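Local coordinates for protein deacetylase EF_0837 (Enterococcus faecalis, PDB 2ICS) that catalyses the deacetylation of acetyl-(R)-mandelate in vitro, though with very low efficiency, and binds two zinc ions per subunit, at residues I183-H188 with K205-T210; F242-G247 with M264-I269; E198-M203 with W233-K238. One frame throughout, in Å; residues are numbered along the deposited sequence.

Interaction 1: residues I183-H188 with K205-T210. With ZN (zinc ion), chain C; ADE (adenine), chain D.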
ATOM      1  N   ILE A 183       0.540   3.448 -17.578  1.00 35.29           N
ATOM      2  CA  ILE A 183       0.203   3.801 -16.211  1.00 33.64           C
ATOM      3  C   ILE A 183       0.207   2.519 -15.371  1.00 31.61           C
ATOM      4  O   ILE A 183      -0.127   1.443 -15.865  1.00 31.33           O
ATOM      5  CB  ILE A 183      -1.176   4.495 -16.158  1.00 33.28           C
ATOM      6  CG1 ILE A 183      -1.438   5.034 -14.753  1.00 34.18           C
ATOM      7  CG2 ILE A 183      -2.262   3.533 -16.602  1.00 34.30           C
ATOM      8  CD1 ILE A 183      -2.540   6.070 -14.696  1.00 35.54           C
ATOM      9  N   PRO A 184       0.621   2.612 -14.100  1.00 30.42           N
ATOM     10  CA  PRO A 184       0.659   1.427 -13.233  1.00 28.88           C
ATOM     11  C   PRO A 184      -0.669   0.693 -13.116  1.00 27.66           C
ATOM     12  O   PRO A 184      -1.734   1.306 -13.047  1.00 26.71           O
ATOM     13  CB  PRO A 184       1.128   1.994 -11.897  1.00 27.46           C
ATOM     14  CG  PRO A 184       2.051   3.103 -12.328  1.00 31.12           C
ATOM     15  CD  PRO A 184       1.241   3.769 -13.429  1.00 30.54           C
ATOM     16  N   LEU A 185      -0.586  -0.631 -13.087  1.00 27.44           N
ATOM     17  CA  LEU A 185      -1.757  -1.486 -12.972  1.00 27.29           C
ATOM     18  C   LEU A 185      -1.651  -2.375 -11.735  1.00 26.54           C
ATOM     19  O   LEU A 185      -0.629  -3.025 -11.533  1.00 26.98           O
ATOM     20  CB  LEU A 185      -1.872  -2.385 -14.210  1.00 27.54           C
ATOM     21  CG  LEU A 185      -2.764  -3.625 -14.073  1.00 29.19           C
ATOM     22  CD1 LEU A 185      -4.221  -3.209 -13.977  1.00 30.55           C
ATOM     23  CD2 LEU A 185      -2.561  -4.543 -15.267  1.00 31.98           C
HETATM   24  N   MSE A 186      -2.690  -2.390 -10.903  1.00 25.25           N
HETATM   25  CA  MSE A 186      -2.695  -3.262  -9.729  1.00 23.32           C
HETATM   26  C   MSE A 186      -3.681  -4.398 -10.000  1.00 22.47           C
HETATM   27  O   MSE A 186      -4.819  -4.154 -10.402  1.00 20.21           O
HETATM   28  CB  MSE A 186      -3.135  -2.517  -8.465  1.00 25.38           C
HETATM   29  CG  MSE A 186      -3.205  -3.450  -7.250  1.00 26.08           C
HETATM   30 SE   MSE A 186      -3.641  -2.634  -5.548  1.00 36.74          SE
HETATM   31  CE  MSE A 186      -1.870  -2.024  -5.054  1.00 25.84           C
ATOM     32  N   VAL A 187      -3.247  -5.634  -9.785  1.00 21.99           N
ATOM     33  CA  VAL A 187      -4.103  -6.789 -10.025  1.00 21.96           C
ATOM     34  C   VAL A 187      -4.417  -7.547  -8.746  1.00 20.85           C
ATOM     35  O   VAL A 187      -3.530  -7.984  -8.019  1.00 21.95           O
ATOM     36  CB  VAL A 187      -3.459  -7.778 -11.036  1.00 24.10           C
ATOM     37  CG1 VAL A 187      -4.368  -8.983 -11.257  1.00 24.26           C
ATOM     38  CG2 VAL A 187      -3.211  -7.071 -12.357  1.00 23.35           C
ATOM     39  N   HIS A 188      -5.704  -7.684  -8.474  1.00 22.34           N
ATOM     40  CA  HIS A 188      -6.176  -8.405  -7.309  1.00 21.36           C
ATOM     41  C   HIS A 188      -6.432  -9.843  -7.745  1.00 22.27           C
ATOM     42  O   HIS A 188      -6.948 -10.089  -8.838  1.00 23.46           O
ATOM     43  CB  HIS A 188      -7.446  -7.699  -6.775  1.00 20.65           C
ATOM     44  CG  HIS A 188      -8.550  -8.614  -6.321  1.00 19.87           C
ATOM     45  ND1 HIS A 188      -9.259  -8.346  -5.170  1.00 18.51           N
ATOM     46  CD2 HIS A 188      -9.088  -9.700  -6.936  1.00 16.74           C
ATOM     47  CE1 HIS A 188     -10.207  -9.263  -5.115  1.00 18.44           C
ATOM     48  NE2 HIS A 188     -10.145 -10.104  -6.161  1.00 20.65           N
ATOM     49  N   LYS A 205       6.657  -6.941 -15.809  1.00 36.35           N
ATOM     50  CA  LYS A 205       7.435  -6.249 -14.794  1.00 36.09           C
ATOM     51  C   LYS A 205       6.782  -4.892 -14.571  1.00 34.19           C
ATOM     52  O   LYS A 205       6.434  -4.204 -15.532  1.00 32.18           O
ATOM     53  CB  LYS A 205       8.874  -6.046 -15.269  1.00 38.71           C
ATOM     54  CG  LYS A 205       9.729  -5.254 -14.291  1.00 41.64           C
ATOM     55  CD  LYS A 205      11.107  -4.957 -14.864  1.00 45.65           C
ATOM     56  CE  LYS A 205      11.936  -4.133 -13.889  1.00 47.72           C
ATOM     57  NZ  LYS A 205      13.282  -3.791 -14.437  1.00 51.25           N
ATOM     58  N   GLY A 206       6.603  -4.512 -13.309  1.00 32.47           N
ATOM     59  CA  GLY A 206       5.985  -3.231 -13.018  1.00 27.87           C
ATOM     60  C   GLY A 206       4.527  -3.364 -12.622  1.00 27.05           C
ATOM     61  O   GLY A 206       3.996  -2.510 -11.910  1.00 25.77           O
ATOM     62  N   ASP A 207       3.868  -4.417 -13.100  1.00 26.55           N
ATOM     63  CA  ASP A 207       2.470  -4.644 -12.750  1.00 24.36           C
ATOM     64  C   ASP A 207       2.480  -5.110 -11.304  1.00 23.97           C
ATOM     65  O   ASP A 207       3.316  -5.928 -10.913  1.00 23.05           O
ATOM     66  CB  ASP A 207       1.838  -5.714 -13.650  1.00 26.56           C
ATOM     67  CG  ASP A 207       1.635  -5.234 -15.087  1.00 27.61           C
ATOM     68  OD1 ASP A 207       1.399  -4.021 -15.288  1.00 26.15           O
ATOM     69  OD2 ASP A 207       1.696  -6.075 -16.013  1.00 27.88           O
ATOM     70  N   VAL A 208       1.553  -4.592 -10.510  1.00 22.65           N
ATOM     71  CA  VAL A 208       1.489  -4.935  -9.101  1.00 20.50           C
ATOM     72  C   VAL A 208       0.477  -6.029  -8.803  1.00 20.66           C
ATOM     73  O   VAL A 208      -0.711  -5.889  -9.085  1.00 21.06           O
ATOM     74  CB  VAL A 208       1.152  -3.677  -8.251  1.00 23.40           C
ATOM     75  CG1 VAL A 208       1.193  -4.018  -6.766  1.00 20.93           C
ATOM     76  CG2 VAL A 208       2.139  -2.550  -8.567  1.00 20.45           C
ATOM     77  N   LEU A 209       0.965  -7.126  -8.233  1.00 18.79           N
ATOM     78  CA  LEU A 209       0.123  -8.255  -7.862  1.00 18.13           C
ATOM     79  C   LEU A 209      -0.206  -8.105  -6.380  1.00 19.32           C
ATOM     80  O   LEU A 209       0.656  -8.344  -5.535  1.00 22.65           O
ATOM     81  CB  LEU A 209       0.886  -9.563  -8.078  1.00 18.46           C
ATOM     82  CG  LEU A 209       0.168 -10.851  -7.681  1.00 20.05           C
ATOM     83  CD1 LEU A 209      -0.873 -11.157  -8.744  1.00 20.01           C
ATOM     84  CD2 LEU A 209       1.159 -12.007  -7.551  1.00 17.43           C
ATOM     85  N   THR A 210      -1.432  -7.705  -6.048  1.00 17.60           N
ATOM     86  CA  THR A 210      -1.781  -7.542  -4.641  1.00 18.10           C
ATOM     87  C   THR A 210      -2.418  -8.835  -4.104  1.00 19.75           C
ATOM     88  O   THR A 210      -2.846  -9.692  -4.884  1.00 19.07           O
ATOM     89  CB  THR A 210      -2.689  -6.286  -4.439  1.00 19.54           C
ATOM     90  OG1 THR A 210      -2.706  -5.914  -3.053  1.00 18.82           O
ATOM     91  CG2 THR A 210      -4.098  -6.544  -4.931  1.00 18.57           C
TER
HETATM   92 ZN    ZN C 401      -8.928  -7.113  -3.477  1.00 30.14          ZN
HETATM   93  N9  ADE D1114     -14.174 -11.146  -2.335  1.00 80.38           N
HETATM   94  C8  ADE D1114     -12.994 -11.609  -2.848  1.00 80.76           C
HETATM   95  N7  ADE D1114     -12.081 -10.679  -2.798  1.00 80.58           N
HETATM   96  C5  ADE D1114     -12.611  -9.559  -2.250  1.00 79.77           C
HETATM   97  C6  ADE D1114     -12.125  -8.253  -1.942  1.00 78.32           C
HETATM   98  N6  ADE D1114     -10.813  -7.907  -2.215  1.00 75.94           N
HETATM   99  N1  ADE D1114     -12.974  -7.361  -1.378  1.00 78.38           N
HETATM  100  C2  ADE D1114     -14.252  -7.674  -1.103  1.00 78.95           C
HETATM  101  N3  ADE D1114     -14.746  -8.887  -1.377  1.00 79.74           N
HETATM  102  C4  ADE D1114     -13.974  -9.845  -1.942  1.00 80.07           C
HETATM  103  O   HOH W   1       2.264  -1.163 -13.900  1.00 40.14           O
HETATM  104  O   HOH W   2      -8.875  -5.958  -1.564  1.00 23.22           O
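Val187 joins both Val208 and Thr210 through its backbone: Val187 N donates to Val208 O at 2.6 Å, and Val187 O accepts from Thr210 N at 2.9 Å. Further back, Val208 N meets Leu185 O at 2.9 Å with a nearly straight N-H (168°). This to-and-fro bonding is that of adjacent parallel strands. Ahead of the ladder, where both segments are still loop, a water bridges them, accepting from Leu185 N at 3.0 Å and donating to Asp207 OD1. The Asp207 carboxylate is held more firmly by Glu204 N, Gln177 and a salt bridge to Lys174.

On the face carrying Met186, Val208 and Thr210, selenomethionine Met186 runs out extended and then bends (chi3 -84°), which places its methyl CE 4.0 Å from Val208 CG1. Its SE lies 3.9 Å from Thr210 CB, an oblique crossing that a long, flexible side chain accommodates well. Thr210 CG2 lies over the partner backbone, 3.7 Å from His188 CA, while its OG1 hydrogen-bonds with Asp243 and His60. Branched Val187 suits a strand; it and Leu209 lie on the other face, where Val187 touches Leu170 of helix 168-178 and Leu209 touches Met203.

Near the strand's C-terminal end His188 ND1 binds zinc at 2.1 Å, its NE2 paired with Ser158; His211, carboxylated Lys154, a water and adenine N6 complete the site. Ligands carried on parallel strand ends, opening to the pocket that here holds adenine, are the hallmark of the amidohydrolase TIM barrel.

Interaction 2: residues F242-G247 with M264-I269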
ATOM      1  N   PHE A 242       5.076  -8.032  -6.050  1.00 21.96           N
ATOM      2  CA  PHE A 242       4.214  -8.694  -5.076  1.00 22.01           C
ATOM      3  C   PHE A 242       3.841  -7.741  -3.939  1.00 22.12           C
ATOM      4  O   PHE A 242       4.699  -7.294  -3.175  1.00 22.69           O
ATOM      5  CB  PHE A 242       4.914  -9.933  -4.514  1.00 21.06           C
ATOM      6  CG  PHE A 242       4.883 -11.129  -5.435  1.00 21.37           C
ATOM      7  CD1 PHE A 242       5.005 -10.978  -6.815  1.00 22.73           C
ATOM      8  CD2 PHE A 242       4.763 -12.416  -4.916  1.00 21.99           C
ATOM      9  CE1 PHE A 242       5.006 -12.090  -7.662  1.00 20.60           C
ATOM     10  CE2 PHE A 242       4.764 -13.536  -5.757  1.00 21.25           C
ATOM     11  CZ  PHE A 242       4.886 -13.373  -7.128  1.00 19.92           C
ATOM     12  N   ASP A 243       2.552  -7.434  -3.841  1.00 20.80           N
ATOM     13  CA  ASP A 243       2.038  -6.522  -2.819  1.00 20.86           C
ATOM     14  C   ASP A 243       1.166  -7.330  -1.857  1.00 18.30           C
ATOM     15  O   ASP A 243       0.340  -8.127  -2.293  1.00 17.53           O
ATOM     16  CB  ASP A 243       1.217  -5.424  -3.509  1.00 20.25           C
ATOM     17  CG  ASP A 243       0.662  -4.396  -2.543  1.00 22.71           C
ATOM     18  OD1 ASP A 243       1.438  -3.567  -2.011  1.00 24.27           O
ATOM     19  OD2 ASP A 243      -0.566  -4.415  -2.324  1.00 22.55           O
ATOM     20  N   ILE A 244       1.349  -7.120  -0.558  1.00 19.97           N
ATOM     21  CA  ILE A 244       0.588  -7.844   0.465  1.00 19.79           C
ATOM     22  C   ILE A 244      -0.939  -7.678   0.415  1.00 21.12           C
ATOM     23  O   ILE A 244      -1.660  -8.665   0.295  1.00 23.57           O
ATOM     24  CB  ILE A 244       1.067  -7.468   1.895  1.00 20.05           C
ATOM     25  CG1 ILE A 244       2.520  -7.909   2.102  1.00 20.14           C
ATOM     26  CG2 ILE A 244       0.177  -8.146   2.945  1.00 18.77           C
ATOM     27  CD1 ILE A 244       2.723  -9.414   2.064  1.00 19.60           C
ATOM     28  N   GLY A 245      -1.431  -6.444   0.520  1.00 22.02           N
ATOM     29  CA  GLY A 245      -2.871  -6.214   0.506  1.00 20.12           C
ATOM     30  C   GLY A 245      -3.583  -7.169   1.456  1.00 20.06           C
ATOM     31  O   GLY A 245      -4.533  -7.842   1.063  1.00 19.99           O
ATOM     32  N   HIS A 246      -3.129  -7.212   2.709  1.00 21.03           N
ATOM     33  CA  HIS A 246      -3.668  -8.118   3.732  1.00 20.58           C
ATOM     34  C   HIS A 246      -5.158  -8.408   3.625  1.00 22.07           C
ATOM     35  O   HIS A 246      -5.557  -9.543   3.352  1.00 21.11           O
ATOM     36  CB  HIS A 246      -3.358  -7.597   5.137  1.00 19.57           C
ATOM     37  CG  HIS A 246      -3.594  -8.611   6.217  1.00 19.45           C
ATOM     38  ND1 HIS A 246      -4.828  -9.184   6.441  1.00 17.11           N
ATOM     39  CD2 HIS A 246      -2.752  -9.168   7.120  1.00 15.92           C
ATOM     40  CE1 HIS A 246      -4.735 -10.052   7.434  1.00 19.24           C
ATOM     41  NE2 HIS A 246      -3.487 -10.062   7.865  1.00 18.70           N
ATOM     42  N   GLY A 247      -5.979  -7.388   3.859  1.00 22.06           N
ATOM     43  CA  GLY A 247      -7.414  -7.565   3.757  1.00 21.87           C
ATOM     44  C   GLY A 247      -8.030  -8.578   4.708  1.00 22.76           C
ATOM     45  O   GLY A 247      -7.353  -9.223   5.509  1.00 22.84           O
HETATM   46  N   MSE A 264      11.663 -15.937  -1.031  1.00 29.34           N
HETATM   47  CA  MSE A 264      10.749 -14.987  -1.657  1.00 28.21           C
HETATM   48  C   MSE A 264      10.158 -14.018  -0.632  1.00 26.38           C
HETATM   49  O   MSE A 264       9.658 -14.439   0.409  1.00 24.95           O
HETATM   50  CB  MSE A 264       9.622 -15.750  -2.358  1.00 30.22           C
HETATM   51  CG  MSE A 264       8.582 -14.868  -3.036  1.00 33.06           C
HETATM   52 SE   MSE A 264       7.085 -15.912  -3.703  1.00 41.59          SE
HETATM   53  CE  MSE A 264       7.771 -16.360  -5.465  1.00 33.51           C
ATOM     54  N   LYS A 265      10.217 -12.723  -0.937  1.00 26.14           N
ATOM     55  CA  LYS A 265       9.685 -11.679  -0.058  1.00 25.30           C
ATOM     56  C   LYS A 265       8.787 -10.731  -0.849  1.00 24.90           C
ATOM     57  O   LYS A 265       9.002 -10.515  -2.046  1.00 22.21           O
ATOM     58  CB  LYS A 265      10.823 -10.858   0.565  1.00 25.17           C
ATOM     59  CG  LYS A 265      11.772 -11.650   1.444  1.00 29.21           C
ATOM     60  CD  LYS A 265      12.884 -10.767   2.011  1.00 30.85           C
ATOM     61  CE  LYS A 265      13.824 -11.590   2.890  1.00 33.43           C
ATOM     62  NZ  LYS A 265      14.933 -10.789   3.478  1.00 36.12           N
ATOM     63  N   ALA A 266       7.784 -10.162  -0.182  1.00 23.21           N
ATOM     64  CA  ALA A 266       6.896  -9.223  -0.849  1.00 23.06           C
ATOM     65  C   ALA A 266       7.682  -7.936  -1.109  1.00 22.39           C
ATOM     66  O   ALA A 266       8.540  -7.548  -0.314  1.00 22.97           O
ATOM     67  CB  ALA A 266       5.676  -8.932   0.022  1.00 22.38           C
ATOM     68  N   ALA A 267       7.390  -7.281  -2.223  1.00 21.50           N
ATOM     69  CA  ALA A 267       8.068  -6.042  -2.578  1.00 21.97           C
ATOM     70  C   ALA A 267       7.519  -4.885  -1.753  1.00 23.40           C
ATOM     71  O   ALA A 267       8.249  -3.956  -1.395  1.00 22.71           O
ATOM     72  CB  ALA A 267       7.884  -5.756  -4.065  1.00 21.57           C
ATOM     73  N   SER A 268       6.222  -4.941  -1.468  1.00 20.74           N
ATOM     74  CA  SER A 268       5.576  -3.896  -0.690  1.00 21.09           C
ATOM     75  C   SER A 268       4.524  -4.471   0.249  1.00 21.22           C
ATOM     76  O   SER A 268       3.868  -5.477  -0.053  1.00 18.52           O
ATOM     77  CB  SER A 268       4.936  -2.852  -1.619  1.00 21.16           C
ATOM     78  OG  SER A 268       4.084  -3.455  -2.581  1.00 20.59           O
ATOM     79  N   ILE A 269       4.380  -3.811   1.391  1.00 19.68           N
ATOM     80  CA  ILE A 269       3.437  -4.210   2.416  1.00 20.03           C
ATOM     81  C   ILE A 269       2.271  -3.229   2.453  1.00 20.31           C
ATOM     82  O   ILE A 269       2.467  -2.020   2.573  1.00 21.72           O
ATOM     83  CB  ILE A 269       4.145  -4.256   3.790  1.00 21.33           C
ATOM     84  CG1 ILE A 269       5.214  -5.350   3.773  1.00 15.82           C
ATOM     85  CG2 ILE A 269       3.142  -4.510   4.913  1.00 19.21           C
ATOM     86  CD1 ILE A 269       6.089  -5.349   4.997  1.00 19.84           C
TER
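Asp243 and Ser268 face each other at the tight centre of this contact, where Ser268 OG donates to Asp243 OD1 at 2.7 Å, using the anti lone pair of that oxygen. Ser268 OG stands between its own backbone N and carbonyl carbon (chi1 52°), a rotamer that a short hydroxyl tolerates and that brings it to the carboxylate. The backbones close up around this pair. Phe242 O takes two donors, Ala267 N at 2.9 Å in the carbonyl plane and the longer Ser268 N at 3.3 Å, while Ile244 N donates to Ser268 O at 3.0 Å.

Apolar packing flanks these bonds. Ile244 CD1 presses against Ala266 CB at 3.6 Å, a small methyl that lets the branched side chain approach, and Leu293 of helix 286-296 touches both Ile244 and Ile269. Also buried, Phe242 CE2 meets Met264 SE at 3.9 Å in an oblique Met-aromatic contact, the two side chains crossing at about a right angle. The looser side belongs to Ala267 and Lys265, both partly exposed. Lys265 starts out away from residues 242-247, and its NZ forms a salt bridge with Glu302, as suits a long charged side chain near solvent.

The second carboxylate oxygen, Asp243 OD2, bonds with Ser270 and Thr210, and Thr210 in turn with the zinc ligand His60. Gripped at both oxygens by hydroxyls, Asp243 is thus fixed in orientation, and its polar network probably helps to position His60 from the second shell.

Interaction 3: residues E198-M203 with W233-K238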
ATOM      1  N   GLU A 198      -2.816 -18.117 -15.554  1.00 32.59           N
ATOM      2  CA  GLU A 198      -3.342 -17.371 -16.688  1.00 33.52           C
ATOM      3  C   GLU A 198      -3.208 -15.873 -16.409  1.00 31.41           C
ATOM      4  O   GLU A 198      -2.958 -15.082 -17.308  1.00 30.50           O
ATOM      5  CB  GLU A 198      -4.812 -17.750 -16.907  1.00 37.37           C
ATOM      6  CG  GLU A 198      -5.398 -17.318 -18.238  1.00 42.85           C
ATOM      7  CD  GLU A 198      -6.827 -17.818 -18.435  1.00 46.20           C
ATOM      8  OE1 GLU A 198      -7.389 -17.581 -19.526  1.00 47.19           O
ATOM      9  OE2 GLU A 198      -7.386 -18.440 -17.502  1.00 46.93           O
ATOM     10  N   ILE A 199      -3.379 -15.497 -15.147  1.00 31.07           N
ATOM     11  CA  ILE A 199      -3.269 -14.105 -14.726  1.00 29.48           C
ATOM     12  C   ILE A 199      -1.819 -13.635 -14.752  1.00 30.71           C
ATOM     13  O   ILE A 199      -1.501 -12.582 -15.313  1.00 29.76           O
ATOM     14  CB  ILE A 199      -3.811 -13.923 -13.292  1.00 27.26           C
ATOM     15  CG1 ILE A 199      -5.313 -14.201 -13.269  1.00 26.23           C
ATOM     16  CG2 ILE A 199      -3.519 -12.520 -12.792  1.00 24.60           C
ATOM     17  CD1 ILE A 199      -5.925 -14.136 -11.886  1.00 25.65           C
ATOM     18  N   LEU A 200      -0.947 -14.423 -14.135  1.00 31.96           N
ATOM     19  CA  LEU A 200       0.471 -14.098 -14.063  1.00 33.00           C
ATOM     20  C   LEU A 200       1.104 -14.039 -15.443  1.00 34.51           C
ATOM     21  O   LEU A 200       2.021 -13.251 -15.679  1.00 35.30           O
ATOM     22  CB  LEU A 200       1.203 -15.125 -13.192  1.00 32.32           C
ATOM     23  CG  LEU A 200       0.875 -15.107 -11.692  1.00 33.76           C
ATOM     24  CD1 LEU A 200       1.564 -16.265 -10.999  1.00 35.42           C
ATOM     25  CD2 LEU A 200       1.335 -13.801 -11.076  1.00 34.09           C
ATOM     26  N   ALA A 201       0.600 -14.866 -16.354  1.00 34.17           N
ATOM     27  CA  ALA A 201       1.122 -14.912 -17.713  1.00 34.64           C
ATOM     28  C   ALA A 201       0.931 -13.595 -18.464  1.00 34.77           C
ATOM     29  O   ALA A 201       1.755 -13.227 -19.299  1.00 34.13           O
ATOM     30  CB  ALA A 201       0.458 -16.046 -18.482  1.00 37.23           C
ATOM     31  N   LEU A 202      -0.150 -12.883 -18.166  1.00 34.98           N
ATOM     32  CA  LEU A 202      -0.419 -11.620 -18.845  1.00 36.29           C
ATOM     33  C   LEU A 202       0.226 -10.401 -18.187  1.00 36.85           C
ATOM     34  O   LEU A 202       0.347  -9.344 -18.806  1.00 37.41           O
ATOM     35  CB  LEU A 202      -1.928 -11.401 -18.969  1.00 37.98           C
ATOM     36  CG  LEU A 202      -2.654 -12.173 -20.078  1.00 41.35           C
ATOM     37  CD1 LEU A 202      -2.558 -13.674 -19.840  1.00 41.63           C
ATOM     38  CD2 LEU A 202      -4.113 -11.730 -20.114  1.00 42.56           C
HETATM   39  N   MSE A 203       0.648 -10.543 -16.938  1.00 36.75           N
HETATM   40  CA  MSE A 203       1.274  -9.429 -16.232  1.00 38.04           C
HETATM   41  C   MSE A 203       2.753  -9.289 -16.578  1.00 36.20           C
HETATM   42  O   MSE A 203       3.433 -10.271 -16.874  1.00 34.27           O
HETATM   43  CB  MSE A 203       1.095  -9.599 -14.721  1.00 38.48           C
HETATM   44  CG  MSE A 203      -0.365  -9.583 -14.290  1.00 42.34           C
HETATM   45 SE   MSE A 203      -0.611  -9.759 -12.383  1.00 46.57          SE
HETATM   46  CE  MSE A 203      -0.518 -11.657 -12.251  1.00 48.86           C
ATOM     47  N   TRP A 233       6.898 -18.211  -9.203  1.00 27.65           N
ATOM     48  CA  TRP A 233       8.299 -17.821  -9.107  1.00 27.27           C
ATOM     49  C   TRP A 233       8.710 -17.128 -10.402  1.00 27.31           C
ATOM     50  O   TRP A 233       9.467 -16.158 -10.393  1.00 26.66           O
ATOM     51  CB  TRP A 233       9.189 -19.045  -8.889  1.00 27.30           C
ATOM     52  CG  TRP A 233       9.615 -19.218  -7.471  1.00 24.58           C
ATOM     53  CD1 TRP A 233       9.163 -20.150  -6.583  1.00 23.19           C
ATOM     54  CD2 TRP A 233      10.553 -18.404  -6.763  1.00 24.88           C
ATOM     55  NE1 TRP A 233       9.764 -19.964  -5.357  1.00 25.00           N
ATOM     56  CE2 TRP A 233      10.621 -18.897  -5.441  1.00 25.87           C
ATOM     57  CE3 TRP A 233      11.343 -17.301  -7.116  1.00 26.37           C
ATOM     58  CZ2 TRP A 233      11.449 -18.323  -4.467  1.00 26.52           C
ATOM     59  CZ3 TRP A 233      12.169 -16.728  -6.143  1.00 27.30           C
ATOM     60  CH2 TRP A 233      12.212 -17.242  -4.837  1.00 25.60           C
ATOM     61  N   GLN A 234       8.203 -17.636 -11.518  1.00 27.87           N
ATOM     62  CA  GLN A 234       8.518 -17.066 -12.818  1.00 28.43           C
ATOM     63  C   GLN A 234       8.059 -15.617 -12.905  1.00 28.85           C
ATOM     64  O   GLN A 234       8.822 -14.745 -13.309  1.00 28.99           O
ATOM     65  CB  GLN A 234       7.865 -17.902 -13.921  1.00 29.29           C
ATOM     66  CG  GLN A 234       8.555 -19.240 -14.144  1.00 31.74           C
ATOM     67  CD  GLN A 234       7.716 -20.208 -14.958  1.00 33.79           C
ATOM     68  OE1 GLN A 234       7.046 -19.814 -15.913  1.00 35.90           O
ATOM     69  NE2 GLN A 234       7.762 -21.485 -14.592  1.00 30.37           N
ATOM     70  N   ALA A 235       6.812 -15.361 -12.523  1.00 28.71           N
ATOM     71  CA  ALA A 235       6.275 -14.007 -12.555  1.00 27.29           C
ATOM     72  C   ALA A 235       7.106 -13.134 -11.619  1.00 27.26           C
ATOM     73  O   ALA A 235       7.455 -12.001 -11.945  1.00 26.99           O
ATOM     74  CB  ALA A 235       4.811 -14.015 -12.117  1.00 27.32           C
ATOM     75  N   TYR A 236       7.413 -13.674 -10.445  1.00 27.68           N
ATOM     76  CA  TYR A 236       8.216 -12.973  -9.448  1.00 28.01           C
ATOM     77  C   TYR A 236       9.586 -12.645 -10.042  1.00 29.12           C
ATOM     78  O   TYR A 236      10.043 -11.503 -10.008  1.00 29.92           O
ATOM     79  CB  TYR A 236       8.390 -13.867  -8.221  1.00 26.39           C
ATOM     80  CG  TYR A 236       9.201 -13.263  -7.088  1.00 29.28           C
ATOM     81  CD1 TYR A 236       8.637 -12.333  -6.219  1.00 26.02           C
ATOM     82  CD2 TYR A 236      10.524 -13.662  -6.860  1.00 28.39           C
ATOM     83  CE1 TYR A 236       9.360 -11.817  -5.145  1.00 28.85           C
ATOM     84  CE2 TYR A 236      11.257 -13.152  -5.787  1.00 28.96           C
ATOM     85  CZ  TYR A 236      10.665 -12.231  -4.930  1.00 29.03           C
ATOM     86  OH  TYR A 236      11.357 -11.751  -3.843  1.00 28.37           O
ATOM     87  N   ASN A 237      10.229 -13.664 -10.596  1.00 30.68           N
ATOM     88  CA  ASN A 237      11.547 -13.518 -11.191  1.00 32.42           C
ATOM     89  C   ASN A 237      11.569 -12.502 -12.336  1.00 33.41           C
ATOM     90  O   ASN A 237      12.579 -11.833 -12.544  1.00 33.88           O
ATOM     91  CB  ASN A 237      12.040 -14.891 -11.674  1.00 34.17           C
ATOM     92  CG  ASN A 237      13.495 -14.875 -12.126  1.00 35.43           C
ATOM     93  OD1 ASN A 237      14.387 -14.458 -11.385  1.00 34.68           O
ATOM     94  ND2 ASN A 237      13.738 -15.346 -13.345  1.00 34.38           N
ATOM     95  N   LYS A 238      10.456 -12.360 -13.060  1.00 33.92           N
ATOM     96  CA  LYS A 238      10.412 -11.418 -14.177  1.00 33.09           C
ATOM     97  C   LYS A 238      10.075  -9.977 -13.789  1.00 32.58           C
ATOM     98  O   LYS A 238       9.986  -9.102 -14.649  1.00 32.27           O
ATOM     99  CB  LYS A 238       9.446 -11.909 -15.268  1.00 34.23           C
ATOM    100  CG  LYS A 238       7.963 -11.674 -15.024  1.00 36.44           C
ATOM    101  CD  LYS A 238       7.134 -12.276 -16.172  1.00 37.00           C
ATOM    102  CE  LYS A 238       5.638 -12.021 -16.004  1.00 39.33           C
ATOM    103  NZ  LYS A 238       4.802 -12.644 -17.085  1.00 38.57           N
TER
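Leu200 and Ala235 mark the closest backbone approach of the two helical segments, their CA atoms 6.0 Å apart, and both residues turn their CB toward the opposite helix. Ala235 offers a single methyl, which meets Leu200 CD2 at 3.6 Å. With CG of Leu200 opposite its own carbonyl carbon (chi1 -68°), the branch is turned over that methyl, CD2 nearest, and Leu200 CB is also close, 3.9 Å from Ala235 CB. A small residue is well placed here, since a leucine can lie against it without forcing the helices apart.

The polar half of the contact belongs to Lys238. Beyond CG its chain is fully extended and spans the gap to the carbonyls at the C-terminal end of helix 196-202. Lys238 NZ donates to Met203 O at 2.7 Å and to Leu200 O at 3.2 Å. Lys238 CE, however, is crowded against Met203 O at 2.9 Å, which leaves the exact placing of the ammonium group doubtful. Leu200 O also accepts Met203 N, at 3.3 Å, from the opposite face of its carbonyl plane. A positive charge among these carbonyls would probably also be favoured by the helix dipole, and the length of lysine lets it reach across while the residue stays at the exposed surface.

Beneath the pair, Leu200 and selenomethionine Met203 rest on Leu209 of strand 208-210, and Ala235 on Val240. Neighbouring helices packed side by side over parallel strands in this way form the outer layer of a TIM barrel.

In the fold
Following the chain, strand 186-189 leads into helix 196-202 and back to strand 208-210, and interaction 1 closes this beta-alpha-beta unit. Interaction 3 opens inside that loop, at 198-203, but closes beyond it at 233-238, so the two contacts cross and tie the unit to the helix that follows. Interaction 2 then comes in series, closing the loop that contains helix 253-261. Strands 208-210 and 241-243 are neighbours in one parallel sheet, which joins interactions 1 and 2 directly, with Leu209 O near Asp243 N. Met203 packs on Val187 and Leu209, and Tyr236 on Phe242, linking the outer helices to the zinc-bearing barrel.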